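Local coordinates for chitooligosaccharide oxidase (Gibberella zeae, PDB 6Y0R), which oxidises the C1 hydroxyl of chitooligosaccharides to lactones with a bicovalently bound FAD, passing the electrons to molecular oxygen to give hydrogen peroxide, at residues A[86-91]-A[105-110]; A[97-102]-A[482-487]; A[160-165]-A[444-449]. All blocks are in the same frame, centred on the assembly; numbering follows the deposited sequence.

Overall arrangement
All three contacts lie along one FAD molecule, from its adenosine end to the isoalloxazine ring. Contact 1 pairs two strands of the FAD-binding domain beside the adenosine. Contact 2, whose centre is about 8 Å from that of contact 1, brings the loop 97-102 between those strands against the C-terminal segment 482-487 near the ribose. Contact 3, about 11 Å from contact 2 and 16 Å from contact 1 between centres, joins helix 159-165 to the loop 444-449 along the pyrophosphate and ribityl chain up to the flavin carbonyl O2. Ser88 OG packs on Gly102 CA (3.2 Å), tying contacts 1 and 2, while Gln486 NE2 probably bonds Asp449 O (2.8 Å), linking contact 2 to contact 3.

Contact 1: A[86-91]-A[105-110]; sequences AISAKS and DGHLMI. With FAD (flavin-adenine dinucleotide), chain B.
Neighbouring parallel strands of the small sheet in the PCMH-type FAD-binding domain meet here, Ile87 beside Leu108, Ser88 beside Met109 and Ala89 beside Ile110. Four backbone bonds hold the pair, from Leu108 N to Ala86 O through to Lys90 N on Ile110 O (2.8 Å). On one face of the sheet Ile87 CG2 touches Ile110 CD1 at 3.7 Å; Ile110 also packs on helix 70-83. The first strand runs into the cofactor pocket: Ala89 O accepts from the ribose hydroxyl FAD O2B (2.6 Å), Ser91 N donates to FAD O2A and Ser91 OG to FAD N7A (2.7 Å). At the start of the pair the His107 ring takes Ala86 CB squarely over its centre, 3.4 Å from the centroid, a CH-pi contact. His107 ND1 donates to Ser88 OG (2.8 Å), which a chi1 of -65° holds beside its own backbone N. With ND1 so engaged and NE2 on the carboxylate of Glu104, the imidazole's rotation is fixed and its doubly protonated, cationic form would probably be favoured.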
loop_
_atom_site.group_PDB
_atom_site.type_symbol
_atom_site.label_atom_id
_atom_site.label_comp_id
_atom_site.label_asym_id
_atom_site.label_seq_id
_atom_site.Cartn_x
_atom_site.Cartn_y
_atom_site.Cartn_z
ATOM N N ALA A 86 -9.717 6.069 -21.389
ATOM C CA ALA A 86 -9.249 6.076 -19.986
ATOM C C ALA A 86 -7.839 5.488 -19.976
ATOM O O ALA A 86 -7.581 4.540 -20.710
ATOM C CB ALA A 86 -10.199 5.321 -19.085
ATOM N N ILE A 87 -7.004 6.048 -19.123
ATOM C CA ILE A 87 -5.562 5.715 -19.027
ATOM C C ILE A 87 -5.312 5.286 -17.582
ATOM O O ILE A 87 -5.696 6.038 -16.695
ATOM C CB ILE A 87 -4.666 6.893 -19.405
ATOM C CG1 ILE A 87 -5.035 7.446 -20.798
ATOM C CG2 ILE A 87 -3.193 6.480 -19.311
ATOM C CD1 ILE A 87 -4.402 8.739 -21.097
ATOM N N SER A 88 -4.584 4.189 -17.427
ATOM C CA SER A 88 -4.167 3.644 -16.112
ATOM C C SER A 88 -2.696 3.271 -16.207
ATOM O O SER A 88 -2.318 2.570 -17.185
ATOM C CB SER A 88 -4.993 2.456 -15.746
ATOM O OG SER A 88 -6.355 2.820 -15.538
ATOM N N ALA A 89 -1.914 3.722 -15.250
ATOM C CA ALA A 89 -0.501 3.316 -15.131
ATOM C C ALA A 89 -0.440 2.079 -14.228
ATOM O O ALA A 89 -1.125 2.060 -13.183
ATOM C CB ALA A 89 0.354 4.408 -14.593
ATOM N N LYS A 90 0.416 1.126 -14.592
ATOM C CA LYS A 90 0.673 -0.092 -13.777
ATOM C C LYS A 90 2.186 -0.117 -13.514
ATOM O O LYS A 90 2.964 -0.228 -14.494
ATOM C CB LYS A 90 0.110 -1.358 -14.418
ATOM C CG LYS A 90 0.233 -2.620 -13.578
ATOM C CD LYS A 90 -0.743 -3.699 -13.937
ATOM C CE LYS A 90 -0.161 -5.097 -13.979
ATOM N NZ LYS A 90 0.812 -5.359 -15.063
ATOM N N SER A 91 2.583 -0.082 -12.248
ATOM C CA SER A 91 4.010 -0.149 -11.819
ATOM C C SER A 91 4.324 -1.615 -11.446
ATOM O O SER A 91 4.750 -2.396 -12.323
ATOM C CB SER A 91 4.336 0.812 -10.743
ATOM O OG SER A 91 4.320 2.155 -11.201
ATOM N N ASP A 105 -12.490 -3.226 -17.977
ATOM C CA ASP A 105 -11.892 -3.469 -19.310
ATOM C C ASP A 105 -11.739 -2.149 -20.045
ATOM O O ASP A 105 -12.480 -1.171 -19.740
ATOM C CB ASP A 105 -12.752 -4.436 -20.123
ATOM C CG ASP A 105 -12.775 -5.854 -19.593
ATOM O OD1 ASP A 105 -11.853 -6.238 -18.864
ATOM O OD2 ASP A 105 -13.697 -6.561 -19.925
ATOM N N GLY A 106 -10.829 -2.116 -21.017
ATOM C CA GLY A 106 -10.884 -1.119 -22.114
ATOM C C GLY A 106 -10.007 0.091 -21.909
ATOM O O GLY A 106 -10.047 1.032 -22.746
ATOM N N HIS A 107 -9.165 0.123 -20.868
ATOM C CA HIS A 107 -8.262 1.275 -20.698
ATOM C C HIS A 107 -7.047 1.135 -21.612
ATOM O O HIS A 107 -6.726 -0.022 -21.980
ATOM C CB HIS A 107 -7.785 1.410 -19.239
ATOM C CG HIS A 107 -8.864 1.880 -18.323
ATOM N ND1 HIS A 107 -8.584 2.691 -17.215
ATOM C CD2 HIS A 107 -10.216 1.728 -18.369
ATOM C CE1 HIS A 107 -9.734 2.939 -16.612
ATOM N NE2 HIS A 107 -10.736 2.361 -17.291
ATOM N N LEU A 108 -6.375 2.245 -21.844
ATOM C CA LEU A 108 -4.960 2.256 -22.268
ATOM C C LEU A 108 -4.173 2.007 -20.991
ATOM O O LEU A 108 -4.200 2.896 -20.124
ATOM C CB LEU A 108 -4.578 3.578 -22.922
ATOM C CG LEU A 108 -3.070 3.806 -23.121
ATOM C CD1 LEU A 108 -2.439 2.659 -23.872
ATOM C CD2 LEU A 108 -2.811 5.127 -23.827
ATOM N N MET A 109 -3.546 0.842 -20.890
ATOM C CA MET A 109 -2.679 0.560 -19.723
ATOM C C MET A 109 -1.205 0.862 -20.062
ATOM O O MET A 109 -0.681 0.411 -21.131
ATOM C CB MET A 109 -2.851 -0.864 -19.199
ATOM C CG MET A 109 -2.099 -1.104 -17.869
ATOM S SD MET A 109 -2.484 -2.708 -17.197
ATOM C CE MET A 109 -1.527 -3.730 -18.330
ATOM N N ILE A 110 -0.578 1.657 -19.233
ATOM C CA ILE A 110 0.848 2.039 -19.408
ATOM C C ILE A 110 1.621 1.212 -18.387
ATOM O O ILE A 110 1.567 1.540 -17.164
ATOM C CB ILE A 110 1.059 3.549 -19.332
ATOM C CG1 ILE A 110 0.173 4.278 -20.373
ATOM C CG2 ILE A 110 2.531 3.880 -19.514
ATOM C CD1 ILE A 110 0.297 5.760 -20.375
HETATM P PA FAD B . -0.291 -1.242 -9.313
HETATM O O1A FAD B . -1.406 -2.201 -9.421
HETATM O O2A FAD B . 0.700 -1.132 -10.401
HETATM O O5B FAD B . -0.845 0.224 -9.030
HETATM C C5B FAD B . -1.618 0.535 -7.870
HETATM C C4B FAD B . -2.388 1.821 -8.109
HETATM O O4B FAD B . -1.453 2.916 -8.289
HETATM C C3B FAD B . -3.286 1.887 -9.361
HETATM O O3B FAD B . -4.361 2.816 -9.168
HETATM C C2B FAD B . -2.332 2.427 -10.416
HETATM O O2B FAD B . -2.971 2.997 -11.561
HETATM C C1B FAD B . -1.561 3.436 -9.608
HETATM N N9A FAD B . -0.222 3.715 -10.102
HETATM C C8A FAD B . 0.836 2.844 -10.105
HETATM N N7A FAD B . 1.933 3.381 -10.623
HETATM C C5A FAD B . 1.555 4.670 -10.980
HETATM C C6A FAD B . 2.259 5.731 -11.581
HETATM N N6A FAD B . 3.555 5.629 -11.888
HETATM N N1A FAD B . 1.590 6.889 -11.841
HETATM C C2A FAD B . 0.280 6.928 -11.528
HETATM N N3A FAD B . -0.480 6.002 -10.936
HETATM C C4A FAD B . 0.219 4.878 -10.687
HETATM N N1 FAD B . 1.089 -2.215 1.326
HETATM C C2 FAD B . 1.660 -1.639 2.394
HETATM O O2 FAD B . 1.410 -0.414 2.688
HETATM N N3 FAD B . 2.544 -2.353 3.152
HETATM C C4 FAD B . 2.891 -3.668 2.891
HETATM O O4 FAD B . 3.714 -4.259 3.611
HETATM C C4X FAD B . 2.310 -4.297 1.763
HETATM N N5 FAD B . 2.666 -5.544 1.448
HETATM C C5X FAD B . 2.185 -6.072 0.270
HETATM C C6 FAD B . 2.606 -7.368 -0.130
HETATM C C7 FAD B . 2.126 -7.942 -1.296
HETATM C C7M FAD B . 2.557 -9.338 -1.704
HETATM C C8 FAD B . 1.230 -7.183 -2.156
HETATM C C8M FAD B . 0.757 -7.686 -3.505
HETATM C C9 FAD B . 0.792 -5.916 -1.717
HETATM C C9A FAD B . 1.250 -5.354 -0.518
HETATM N N10 FAD B . 0.837 -4.071 -0.120
HETATM C C10 FAD B . 1.383 -3.476 1.024
HETATM C "C1'" FAD B . -0.147 -3.302 -0.888
HETATM C "C2'" FAD B . 0.535 -2.371 -1.892
HETATM O "O2'" FAD B . 1.076 -1.225 -1.233
HETATM C "C3'" FAD B . -0.498 -1.950 -2.906
HETATM O "O3'" FAD B . -0.956 -3.168 -3.538
HETATM C "C4'" FAD B . 0.116 -0.976 -3.913
HETATM O "O4'" FAD B . -0.878 -0.097 -4.471
HETATM C "C5'" FAD B . 0.792 -1.754 -5.005
HETATM O "O5'" FAD B . 1.551 -0.884 -5.867
HETATM P P FAD B . 1.931 -1.435 -7.303
HETATM O O1P FAD B . 2.717 -0.393 -8.009
HETATM O O2P FAD B . 2.504 -2.803 -7.240
HETATM O O3P FAD B . 0.456 -1.643 -7.942
HETATM O O HOH W 1 -11.637 3.638 -21.995
#

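Contact 2: A[97-102]-A[482-487]; sequences TSLGFG and FRNPQS. With FAD (flavin-adenine dinucleotide), chain B.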
loop_
_atom_site.group_PDB
_atom_site.type_symbol
_atom_site.label_atom_id
_atom_site.label_comp_id
_atom_site.label_asym_id
_atom_site.label_seq_id
_atom_site.Cartn_x
_atom_site.Cartn_y
_atom_site.Cartn_z
ATOM N N THR A 97 -7.330 -4.910 -6.247
ATOM C CA THR A 97 -8.563 -4.821 -7.074
ATOM C C THR A 97 -8.190 -4.489 -8.525
ATOM O O THR A 97 -9.126 -4.098 -9.328
ATOM C CB THR A 97 -9.561 -3.882 -6.397
ATOM O OG1 THR A 97 -8.986 -2.577 -6.344
ATOM C CG2 THR A 97 -10.001 -4.399 -5.044
ATOM N N SER A 98 -6.911 -4.649 -8.904
ATOM C CA SER A 98 -6.455 -4.575 -10.317
ATOM C C SER A 98 -6.654 -3.159 -10.850
ATOM O O SER A 98 -6.962 -2.976 -12.070
ATOM C CB SER A 98 -7.151 -5.615 -11.180
ATOM O OG SER A 98 -7.066 -6.911 -10.579
ATOM N N LEU A 99 -6.481 -2.152 -9.982
ATOM C CA LEU A 99 -6.662 -0.734 -10.397
ATOM C C LEU A 99 -5.567 -0.265 -11.354
ATOM O O LEU A 99 -5.800 0.770 -12.026
ATOM C CB LEU A 99 -6.842 0.177 -9.187
ATOM C CG LEU A 99 -8.041 -0.181 -8.286
ATOM C CD1 LEU A 99 -8.221 0.810 -7.162
ATOM C CD2 LEU A 99 -9.326 -0.290 -9.073
ATOM N N GLY A 100 -4.456 -0.986 -11.526
ATOM C CA GLY A 100 -3.456 -0.586 -12.536
ATOM C C GLY A 100 -4.010 -0.842 -13.946
ATOM O O GLY A 100 -3.402 -0.316 -14.907
ATOM N N PHE A 101 -5.038 -1.692 -14.059
ATOM C CA PHE A 101 -5.797 -1.935 -15.316
ATOM C C PHE A 101 -6.898 -0.892 -15.470
ATOM O O PHE A 101 -7.452 -0.714 -16.601
ATOM C CB PHE A 101 -6.429 -3.322 -15.328
ATOM C CG PHE A 101 -5.435 -4.438 -15.422
ATOM C CD1 PHE A 101 -4.590 -4.713 -14.361
ATOM C CD2 PHE A 101 -5.283 -5.166 -16.597
ATOM C CE1 PHE A 101 -3.639 -5.713 -14.451
ATOM C CE2 PHE A 101 -4.344 -6.172 -16.677
ATOM C CZ PHE A 101 -3.512 -6.447 -15.618
ATOM N N GLY A 102 -7.221 -0.184 -14.399
ATOM C CA GLY A 102 -8.409 0.671 -14.372
ATOM C C GLY A 102 -9.589 0.089 -13.636
ATOM O O GLY A 102 -10.609 0.808 -13.595
ATOM N N PHE A 482 -7.759 9.683 -16.085
ATOM C CA PHE A 482 -7.047 8.832 -15.083
ATOM C C PHE A 482 -8.047 8.452 -14.007
ATOM O O PHE A 482 -7.998 8.974 -12.882
ATOM C CB PHE A 482 -5.789 9.513 -14.528
ATOM C CG PHE A 482 -4.701 9.529 -15.569
ATOM C CD1 PHE A 482 -4.719 10.486 -16.560
ATOM C CD2 PHE A 482 -3.649 8.629 -15.532
ATOM C CE1 PHE A 482 -3.746 10.489 -17.549
ATOM C CE2 PHE A 482 -2.685 8.626 -16.532
ATOM C CZ PHE A 482 -2.741 9.553 -17.546
ATOM N N ARG A 483 -8.906 7.519 -14.370
ATOM C CA ARG A 483 -10.081 7.175 -13.536
ATOM C C ARG A 483 -10.144 5.673 -13.278
ATOM O O ARG A 483 -9.602 4.852 -14.049
ATOM C CB ARG A 483 -11.383 7.683 -14.164
ATOM C CG ARG A 483 -11.804 6.973 -15.438
ATOM C CD ARG A 483 -13.127 7.516 -15.915
ATOM N NE ARG A 483 -13.551 6.838 -17.126
ATOM C CZ ARG A 483 -13.355 7.263 -18.376
ATOM N NH1 ARG A 483 -13.859 6.556 -19.384
ATOM N NH2 ARG A 483 -12.737 8.400 -18.624
ATOM N N ASN A 484 -10.841 5.337 -12.210
ATOM C CA ASN A 484 -11.258 3.961 -11.880
ATOM C C ASN A 484 -12.531 4.105 -11.049
ATOM O O ASN A 484 -12.926 5.216 -10.701
ATOM C CB ASN A 484 -10.116 3.175 -11.218
ATOM C CG ASN A 484 -9.787 3.668 -9.818
ATOM O OD1 ASN A 484 -10.672 3.769 -8.965
ATOM N ND2 ASN A 484 -8.507 3.887 -9.525
ATOM N N PRO A 485 -13.258 3.011 -10.746
ATOM C CA PRO A 485 -14.554 3.181 -10.097
ATOM C C PRO A 485 -14.493 3.910 -8.743
ATOM O O PRO A 485 -15.547 4.447 -8.340
ATOM C CB PRO A 485 -15.064 1.739 -9.946
ATOM C CG PRO A 485 -14.405 1.016 -11.127
ATOM C CD PRO A 485 -13.001 1.628 -11.185
ATOM N N GLN A 486 -13.331 3.945 -8.068
ATOM C CA GLN A 486 -13.239 4.502 -6.697
ATOM C C GLN A 486 -12.414 5.786 -6.680
ATOM O O GLN A 486 -12.134 6.232 -5.615
ATOM C CB GLN A 486 -12.664 3.480 -5.711
ATOM C CG GLN A 486 -13.518 2.218 -5.663
ATOM C CD GLN A 486 -13.104 1.227 -4.598
ATOM O OE1 GLN A 486 -11.914 1.080 -4.318
ATOM N NE2 GLN A 486 -14.063 0.426 -4.144
ATOM N N SER A 487 -12.210 6.401 -7.827
ATOM C CA SER A 487 -11.261 7.521 -7.995
ATOM C C SER A 487 -12.000 8.852 -7.827
ATOM O O SER A 487 -13.230 8.881 -7.641
ATOM C CB SER A 487 -10.527 7.418 -9.295
ATOM O OG SER A 487 -11.356 7.698 -10.410
HETATM P PA FAD B . -0.291 -1.242 -9.313
HETATM O O1A FAD B . -1.406 -2.201 -9.421
HETATM O O2A FAD B . 0.700 -1.132 -10.401
HETATM O O5B FAD B . -0.845 0.224 -9.030
HETATM C C5B FAD B . -1.618 0.535 -7.870
HETATM C C4B FAD B . -2.388 1.821 -8.109
HETATM O O4B FAD B . -1.453 2.916 -8.289
HETATM C C3B FAD B . -3.286 1.887 -9.361
HETATM O O3B FAD B . -4.361 2.816 -9.168
HETATM C C2B FAD B . -2.332 2.427 -10.416
HETATM O O2B FAD B . -2.971 2.997 -11.561
HETATM C C1B FAD B . -1.561 3.436 -9.608
HETATM N N9A FAD B . -0.222 3.715 -10.102
HETATM C C8A FAD B . 0.836 2.844 -10.105
HETATM N N7A FAD B . 1.933 3.381 -10.623
HETATM C C5A FAD B . 1.555 4.670 -10.980
HETATM C C6A FAD B . 2.259 5.731 -11.581
HETATM N N6A FAD B . 3.555 5.629 -11.888
HETATM N N1A FAD B . 1.590 6.889 -11.841
HETATM C C2A FAD B . 0.280 6.928 -11.528
HETATM N N3A FAD B . -0.480 6.002 -10.936
HETATM C C4A FAD B . 0.219 4.878 -10.687
HETATM N N1 FAD B . 1.089 -2.215 1.326
HETATM C C2 FAD B . 1.660 -1.639 2.394
HETATM O O2 FAD B . 1.410 -0.414 2.688
HETATM N N3 FAD B . 2.544 -2.353 3.152
HETATM C C4 FAD B . 2.891 -3.668 2.891
HETATM O O4 FAD B . 3.714 -4.259 3.611
HETATM C C4X FAD B . 2.310 -4.297 1.763
HETATM N N5 FAD B . 2.666 -5.544 1.448
HETATM C C5X FAD B . 2.185 -6.072 0.270
HETATM C C6 FAD B . 2.606 -7.368 -0.130
HETATM C C7 FAD B . 2.126 -7.942 -1.296
HETATM C C7M FAD B . 2.557 -9.338 -1.704
HETATM C C8 FAD B . 1.230 -7.183 -2.156
HETATM C C8M FAD B . 0.757 -7.686 -3.505
HETATM C C9 FAD B . 0.792 -5.916 -1.717
HETATM C C9A FAD B . 1.250 -5.354 -0.518
HETATM N N10 FAD B . 0.837 -4.071 -0.120
HETATM C C10 FAD B . 1.383 -3.476 1.024
HETATM C "C1'" FAD B . -0.147 -3.302 -0.888
HETATM C "C2'" FAD B . 0.535 -2.371 -1.892
HETATM O "O2'" FAD B . 1.076 -1.225 -1.233
HETATM C "C3'" FAD B . -0.498 -1.950 -2.906
HETATM O "O3'" FAD B . -0.956 -3.168 -3.538
HETATM C "C4'" FAD B . 0.116 -0.976 -3.913
HETATM O "O4'" FAD B . -0.878 -0.097 -4.471
HETATM C "C5'" FAD B . 0.792 -1.754 -5.005
HETATM O "O5'" FAD B . 1.551 -0.884 -5.867
HETATM P P FAD B . 1.931 -1.435 -7.303
HETATM O O1P FAD B . 2.717 -0.393 -8.009
HETATM O O2P FAD B . 2.504 -2.803 -7.240
HETATM O O3P FAD B . 0.456 -1.643 -7.942
HETATM O O HOH W 2 -11.289 -1.267 -5.747
HETATM O O HOH W 3 -6.195 3.355 -11.185
#
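The backbones approach where Gly102 and Asn484 bring their CA atoms to 5.0 Å, Gly102 lying just past a turn of helical backbone angles at 99-101 and Asn484 opening a type I turn that ends at Ser487. Gly102 O rests against Asn484 CB at 3.4 Å and against Pro485 CD at 3.5 Å. Leu99 crosses the asparagine at about a right angle, its CD1 3.9 Å from Asn484 ND2 and its CD2 near the amide carbon. That amide is held from within its own turn: with chi1 at 69°, CG sits between the backbone N and the carbonyl carbon, and OD1 takes the N-H of Gln486 in the carbonyl plane (2.8 Å), an Asx turn. The contact thus joins the FAD-binding domain to the berberine-like C-terminal region, close to the cofactor's adenosine ribose. One water accepts from Asn484 ND2 (2.9 Å), donates to Leu99 O (2.7 Å) and lies 2.8 Å from FAD O3B. A second water spans Thr97 OG1 and Gln486 OE1, its bond to the glutamine weak.

Contact 3: A[160-165]-A[444-449]; sequences GGHALH and YANYPD. With FAD (flavin-adenine dinucleotide), chain B.
Asn446, in the type I turn from Tyr444 to Tyr447, plugs against His162 and His165 of helix 159-165 in the PCMH-type FAD-binding domain, joining the berberine-like region to it over the cofactor. The tight part is its amide. ND2 gives one straight bond to a lone pair of His162 O (3.0 Å, 161° at the hydrogen) and another to Tyr444 OH (2.8 Å), both partners within 3° of the amide plane, which fixes the rotation of the amide. OD1 accepts from the ribityl hydroxyl FAD O4' at 2.8 Å and lies 3.3 Å from His165 CB, the imidazole and amide planes 68° apart. The long bond from His165 NE2 to FAD O4B (3.3 Å) is less certain. Packing is looser toward the partly exposed Ala445, whose methyl comes only to 3.8 Å from His165 ND1 and which also touches Tyr461. At the first residue of the turn, FAD O2 lies at the edge of the Tyr444 ring, in its plane; Tyr444 OH, accepting from Gly167 N and Asn446 ND2, donates to FAD O2 at 2.5 Å.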
loop_
_atom_site.group_PDB
_atom_site.type_symbol
_atom_site.label_atom_id
_atom_site.label_comp_id
_atom_site.label_asym_id
_atom_site.label_seq_id
_atom_site.Cartn_x
_atom_site.Cartn_y
_atom_site.Cartn_z
ATOM N N GLY A 160 5.691 2.694 -7.269
ATOM C CA GLY A 160 4.644 3.606 -7.770
ATOM C C GLY A 160 3.349 3.489 -6.995
ATOM O O GLY A 160 2.967 4.475 -6.311
ATOM N N GLY A 161 2.671 2.355 -7.059
ATOM C CA GLY A 161 1.379 2.270 -6.386
ATOM C C GLY A 161 1.555 2.461 -4.894
ATOM O O GLY A 161 0.718 3.078 -4.243
ATOM N N HIS A 162 2.628 1.912 -4.334
ATOM C CA HIS A 162 2.844 1.891 -2.874
ATOM C C HIS A 162 2.960 3.307 -2.342
ATOM O O HIS A 162 2.235 3.680 -1.428
ATOM C CB HIS A 162 4.156 1.115 -2.617
ATOM C CG HIS A 162 4.342 0.661 -1.214
ATOM N ND1 HIS A 162 5.399 1.072 -0.411
ATOM C CD2 HIS A 162 3.639 -0.241 -0.513
ATOM C CE1 HIS A 162 5.301 0.396 0.739
ATOM N NE2 HIS A 162 4.250 -0.406 0.698
ATOM N N ALA A 163 3.898 4.083 -2.905
ATOM C CA ALA A 163 4.212 5.440 -2.403
ATOM C C ALA A 163 3.101 6.429 -2.757
ATOM O O ALA A 163 2.919 7.364 -1.983
ATOM C CB ALA A 163 5.515 5.949 -2.966
ATOM N N LEU A 164 2.394 6.244 -3.856
ATOM C CA LEU A 164 1.342 7.218 -4.263
ATOM C C LEU A 164 0.115 7.113 -3.362
ATOM O O LEU A 164 -0.762 8.010 -3.437
ATOM C CB LEU A 164 1.031 7.007 -5.740
ATOM C CG LEU A 164 2.164 7.384 -6.706
ATOM C CD1 LEU A 164 1.806 6.971 -8.118
ATOM C CD2 LEU A 164 2.563 8.841 -6.607
ATOM N N HIS A 165 -0.001 6.054 -2.558
ATOM C CA HIS A 165 -1.155 5.896 -1.629
ATOM C C HIS A 165 -0.716 5.803 -0.176
ATOM O O HIS A 165 -1.629 5.739 0.686
ATOM C CB HIS A 165 -1.963 4.652 -2.016
ATOM C CG HIS A 165 -2.349 4.706 -3.454
ATOM N ND1 HIS A 165 -3.455 5.359 -3.922
ATOM C CD2 HIS A 165 -1.705 4.221 -4.534
ATOM C CE1 HIS A 165 -3.526 5.233 -5.249
ATOM N NE2 HIS A 165 -2.370 4.601 -5.647
ATOM N N TYR A 444 -7.854 2.133 3.800
ATOM C CA TYR A 444 -6.495 2.397 3.233
ATOM C C TYR A 444 -6.516 2.072 1.719
ATOM O O TYR A 444 -6.673 0.869 1.387
ATOM C CB TYR A 444 -5.468 1.592 4.049
ATOM C CG TYR A 444 -4.007 1.609 3.622
ATOM C CD1 TYR A 444 -3.388 2.769 3.193
ATOM C CD2 TYR A 444 -3.211 0.476 3.701
ATOM C CE1 TYR A 444 -2.053 2.793 2.814
ATOM C CE2 TYR A 444 -1.872 0.479 3.332
ATOM C CZ TYR A 444 -1.283 1.648 2.881
ATOM O OH TYR A 444 0.032 1.699 2.482
ATOM N N ALA A 445 -6.311 3.059 0.822
ATOM C CA ALA A 445 -6.320 2.890 -0.645
ATOM C C ALA A 445 -5.303 1.835 -1.070
ATOM O O ALA A 445 -5.499 1.256 -2.153
ATOM C CB ALA A 445 -6.049 4.207 -1.327
ATOM N N ASN A 446 -4.271 1.526 -0.269
ATOM C CA ASN A 446 -3.324 0.431 -0.634
ATOM C C ASN A 446 -3.930 -0.944 -0.333
ATOM O O ASN A 446 -3.378 -1.933 -0.808
ATOM C CB ASN A 446 -1.908 0.550 -0.050
ATOM C CG ASN A 446 -0.963 1.324 -0.948
ATOM O OD1 ASN A 446 -1.202 1.457 -2.155
ATOM N ND2 ASN A 446 -0.005 1.983 -0.309
ATOM N N TYR A 447 -5.031 -1.001 0.422
ATOM C CA TYR A 447 -5.766 -2.257 0.706
ATOM C C TYR A 447 -7.206 -2.050 0.277
ATOM O O TYR A 447 -8.124 -2.093 1.100
ATOM C CB TYR A 447 -5.738 -2.623 2.189
ATOM C CG TYR A 447 -4.381 -2.884 2.791
ATOM C CD1 TYR A 447 -3.328 -3.359 2.035
ATOM C CD2 TYR A 447 -4.188 -2.729 4.148
ATOM C CE1 TYR A 447 -2.092 -3.616 2.609
ATOM C CE2 TYR A 447 -2.953 -2.976 4.731
ATOM C CZ TYR A 447 -1.901 -3.413 3.955
ATOM O OH TYR A 447 -0.642 -3.694 4.451
ATOM N N PRO A 448 -7.426 -1.787 -1.012
ATOM C CA PRO A 448 -8.733 -1.336 -1.485
ATOM C C PRO A 448 -9.782 -2.446 -1.402
ATOM O O PRO A 448 -9.441 -3.602 -1.572
ATOM C CB PRO A 448 -8.510 -0.936 -2.928
ATOM C CG PRO A 448 -7.359 -1.807 -3.367
ATOM C CD PRO A 448 -6.479 -1.954 -2.132
ATOM N N ASP A 449 -11.009 -2.044 -1.136
ATOM C CA ASP A 449 -12.185 -2.941 -0.993
ATOM C C ASP A 449 -13.061 -2.784 -2.243
ATOM O O ASP A 449 -13.739 -1.777 -2.381
ATOM C CB ASP A 449 -12.970 -2.571 0.261
ATOM C CG ASP A 449 -14.069 -3.536 0.627
ATOM O OD1 ASP A 449 -14.552 -4.244 -0.304
ATOM O OD2 ASP A 449 -14.423 -3.599 1.834
HETATM P PA FAD B . -0.291 -1.242 -9.313
HETATM O O1A FAD B . -1.406 -2.201 -9.421
HETATM O O2A FAD B . 0.700 -1.132 -10.401
HETATM O O5B FAD B . -0.845 0.224 -9.030
HETATM C C5B FAD B . -1.618 0.535 -7.870
HETATM C C4B FAD B . -2.388 1.821 -8.109
HETATM O O4B FAD B . -1.453 2.916 -8.289
HETATM C C3B FAD B . -3.286 1.887 -9.361
HETATM O O3B FAD B . -4.361 2.816 -9.168
HETATM C C2B FAD B . -2.332 2.427 -10.416
HETATM O O2B FAD B . -2.971 2.997 -11.561
HETATM C C1B FAD B . -1.561 3.436 -9.608
HETATM N N9A FAD B . -0.222 3.715 -10.102
HETATM C C8A FAD B . 0.836 2.844 -10.105
HETATM N N7A FAD B . 1.933 3.381 -10.623
HETATM C C5A FAD B . 1.555 4.670 -10.980
HETATM C C6A FAD B . 2.259 5.731 -11.581
HETATM N N6A FAD B . 3.555 5.629 -11.888
HETATM N N1A FAD B . 1.590 6.889 -11.841
HETATM C C2A FAD B . 0.280 6.928 -11.528
HETATM N N3A FAD B . -0.480 6.002 -10.936
HETATM C C4A FAD B . 0.219 4.878 -10.687
HETATM N N1 FAD B . 1.089 -2.215 1.326
HETATM C C2 FAD B . 1.660 -1.639 2.394
HETATM O O2 FAD B . 1.410 -0.414 2.688
HETATM N N3 FAD B . 2.544 -2.353 3.152
HETATM C C4 FAD B . 2.891 -3.668 2.891
HETATM O O4 FAD B . 3.714 -4.259 3.611
HETATM C C4X FAD B . 2.310 -4.297 1.763
HETATM N N5 FAD B . 2.666 -5.544 1.448
HETATM C C5X FAD B . 2.185 -6.072 0.270
HETATM C C6 FAD B . 2.606 -7.368 -0.130
HETATM C C7 FAD B . 2.126 -7.942 -1.296
HETATM C C7M FAD B . 2.557 -9.338 -1.704
HETATM C C8 FAD B . 1.230 -7.183 -2.156
HETATM C C8M FAD B . 0.757 -7.686 -3.505
HETATM C C9 FAD B . 0.792 -5.916 -1.717
HETATM C C9A FAD B . 1.250 -5.354 -0.518
HETATM N N10 FAD B . 0.837 -4.071 -0.120
HETATM C C10 FAD B . 1.383 -3.476 1.024
HETATM C "C1'" FAD B . -0.147 -3.302 -0.888
HETATM C "C2'" FAD B . 0.535 -2.371 -1.892
HETATM O "O2'" FAD B . 1.076 -1.225 -1.233
HETATM C "C3'" FAD B . -0.498 -1.950 -2.906
HETATM O "O3'" FAD B . -0.956 -3.168 -3.538
HETATM C "C4'" FAD B . 0.116 -0.976 -3.913
HETATM O "O4'" FAD B . -0.878 -0.097 -4.471
HETATM C "C5'" FAD B . 0.792 -1.754 -5.005
HETATM O "O5'" FAD B . 1.551 -0.884 -5.867
HETATM P P FAD B . 1.931 -1.435 -7.303
HETATM O O1P FAD B . 2.717 -0.393 -8.009
HETATM O O2P FAD B . 2.504 -2.803 -7.240
HETATM O O3P FAD B . 0.456 -1.643 -7.942
#